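Local coordinates for protein PppA (Pseudomonas aeruginosa, PDB 6JKV) that probably acts as a metal-dependent serine/threonine phosphatase of the PP2C family and is a key regulatory component of the type VI secretion system, at residues Ser73-Asp78 / Glu105-Glu110. Residues are numbered along the deposited sequence; the frame is centred on the assembly and turned at random.
Sequences SSLIVD and ERVRQE
Leu75 reaches across from helix 69-82 to helix 89-114 and touches Val107 and Arg106 with a single methyl, CD2. Its CG stands anti to the backbone N (chi1 178°), which carries the branched end toward the partner helix, where CD2 lies 4.0 Å from Val107 CG2. The leucine and valine run antiparallel beside each other. With 8.9 Å between Leu75 CA and Val107 CA, leucine is long enough to span to the short valine. The interface is small, about 90 Å² in all, and its enclosed side is Val107, buried and packed also against Val72 and Met119. In the PP2C fold a pair of helices covers the outer face of each sheet of a central beta sandwich; here Ile76 of helix 69-82 rests on Ser121 and Leu123 of strand 120-129. A bound manganese ion is about 13 Å from the side chain of Val107. On the solvent side lies the partly exposed Arg106, roughly perpendicular to the leucine, its CG methylene 3.8 Å from Leu75 CD2. A bend at chi2 (89°) directs its guanidinium toward the C-terminal end of its own helix, where an amide and an acid, three and four residues on, come within range of NH1. Glu110 OE1, met on its anti side, forms a salt bridge with Arg106 NH1 (3.0 Å) at the guanidinium edge, close to its plane. Gln109 OE1 is tilted from that plane, which fits its more bent hydrogen bond from Arg106 NH1 (2.9 Å, 133° at the hydrogen).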
loop_
_atom_site.group_PDB
_atom_site.type_symbol
_atom_site.label_atom_id
_atom_site.label_comp_id
_atom_site.label_asym_id
_atom_site.label_seq_id
_atom_site.Cartn_x
_atom_site.Cartn_y
_atom_site.Cartn_z
ATOM N N SER A 73 8.940 -0.680 7.596
ATOM C CA SER A 73 7.640 -1.191 7.085
ATOM C C SER A 73 6.890 -1.900 8.217
ATOM O O SER A 73 5.672 -1.698 8.323
ATOM C CB SER A 73 7.806 -2.067 5.855
ATOM O OG SER A 73 8.513 -3.271 6.128
ATOM N N SER A 74 7.598 -2.660 9.059
ATOM C CA SER A 74 6.989 -3.388 10.197
ATOM C C SER A 74 6.555 -2.381 11.262
ATOM O O SER A 74 5.457 -2.567 11.821
ATOM C CB SER A 74 7.897 -4.453 10.746
ATOM O OG SER A 74 9.187 -3.934 10.967
ATOM N N LEU A 75 7.369 -1.350 11.522
ATOM C CA LEU A 75 7.021 -0.271 12.488
ATOM C C LEU A 75 5.736 0.424 12.020
ATOM O O LEU A 75 4.887 0.765 12.865
ATOM C CB LEU A 75 8.171 0.735 12.618
ATOM C CG LEU A 75 7.880 1.917 13.549
ATOM C CD1 LEU A 75 7.534 1.437 14.950
ATOM C CD2 LEU A 75 9.048 2.894 13.595
ATOM N N ILE A 76 5.607 0.646 10.715
ATOM C CA ILE A 76 4.379 1.239 10.125
ATOM C C ILE A 76 3.181 0.355 10.485
ATOM O O ILE A 76 2.198 0.882 11.042
ATOM C CB ILE A 76 4.530 1.411 8.604
ATOM C CG1 ILE A 76 5.352 2.653 8.258
ATOM C CG2 ILE A 76 3.174 1.431 7.923
ATOM C CD1 ILE A 76 5.775 2.705 6.813
ATOM N N VAL A 77 3.248 -0.934 10.147
ATOM C CA VAL A 77 2.073 -1.841 10.266
ATOM C C VAL A 77 1.722 -1.993 11.750
ATOM O O VAL A 77 0.524 -1.967 12.069
ATOM C CB VAL A 77 2.277 -3.196 9.554
ATOM C CG1 VAL A 77 2.458 -3.018 8.050
ATOM C CG2 VAL A 77 3.431 -3.982 10.131
ATOM N N ASP A 78 2.718 -2.096 12.627
ATOM C CA ASP A 78 2.482 -2.277 14.084
ATOM C C ASP A 78 1.901 -1.006 14.709
ATOM O O ASP A 78 1.016 -1.141 15.577
ATOM C CB ASP A 78 3.755 -2.662 14.834
ATOM C CG ASP A 78 4.314 -4.018 14.441
ATOM O OD1 ASP A 78 3.572 -4.807 13.805
ATOM O OD2 ASP A 78 5.498 -4.271 14.754
ATOM N N GLU A 105 9.035 10.464 12.334
ATOM C CA GLU A 105 9.997 11.132 13.248
ATOM C C GLU A 105 10.933 10.099 13.898
ATOM O O GLU A 105 12.158 10.358 13.973
ATOM C CB GLU A 105 9.244 11.933 14.303
ATOM C CG GLU A 105 10.161 12.796 15.147
ATOM C CD GLU A 105 9.599 13.022 16.532
ATOM O OE1 GLU A 105 9.577 12.050 17.306
ATOM O OE2 GLU A 105 9.143 14.150 16.818
ATOM N N ARG A 106 10.382 8.976 14.366
ATOM C CA ARG A 106 11.175 7.889 14.995
ATOM C C ARG A 106 12.205 7.354 13.987
ATOM O O ARG A 106 13.375 7.141 14.376
ATOM C CB ARG A 106 10.255 6.776 15.494
ATOM C CG ARG A 106 10.950 5.446 15.749
ATOM C CD ARG A 106 11.486 5.340 17.159
ATOM N NE ARG A 106 12.142 4.058 17.367
ATOM C CZ ARG A 106 13.455 3.847 17.313
ATOM N NH1 ARG A 106 14.299 4.835 17.069
ATOM N NH2 ARG A 106 13.929 2.633 17.524
ATOM N N VAL A 107 11.781 7.129 12.740
ATOM C CA VAL A 107 12.658 6.557 11.682
ATOM C C VAL A 107 13.761 7.573 11.374
ATOM O O VAL A 107 14.933 7.162 11.243
ATOM C CB VAL A 107 11.855 6.148 10.433
ATOM C CG1 VAL A 107 12.757 5.929 9.228
ATOM C CG2 VAL A 107 11.036 4.901 10.714
ATOM N N ARG A 108 13.406 8.854 11.281
ATOM C CA ARG A 108 14.399 9.930 11.038
ATOM C C ARG A 108 15.468 9.914 12.133
ATOM O O ARG A 108 16.659 9.922 11.796
ATOM C CB ARG A 108 13.717 11.296 10.992
ATOM C CG ARG A 108 12.877 11.515 9.744
ATOM C CD ARG A 108 13.701 11.623 8.481
ATOM N NE ARG A 108 14.317 12.936 8.353
ATOM C CZ ARG A 108 14.996 13.351 7.291
ATOM N NH1 ARG A 108 15.153 12.551 6.249
ATOM N NH2 ARG A 108 15.519 14.566 7.272
ATOM N N GLN A 109 15.037 9.883 13.393
ATOM C CA GLN A 109 15.933 9.830 14.578
ATOM C C GLN A 109 16.870 8.618 14.458
ATOM O O GLN A 109 18.098 8.799 14.608
ATOM C CB GLN A 109 15.099 9.788 15.860
ATOM C CG GLN A 109 15.882 9.383 17.106
ATOM C CD GLN A 109 15.013 8.682 18.122
ATOM O OE1 GLN A 109 14.394 7.666 17.821
ATOM N NE2 GLN A 109 14.971 9.209 19.338
ATOM N N GLU A 110 16.316 7.428 14.187
ATOM C CA GLU A 110 17.093 6.162 14.164
ATOM C C GLU A 110 18.107 6.195 13.014
ATOM O O GLU A 110 19.269 5.799 13.231
ATOM C CB GLU A 110 16.163 4.950 14.054
ATOM C CG GLU A 110 16.896 3.618 14.085
ATOM C CD GLU A 110 17.521 3.272 15.426
ATOM O OE1 GLU A 110 17.083 3.829 16.442
ATOM O OE2 GLU A 110 18.466 2.457 15.442
#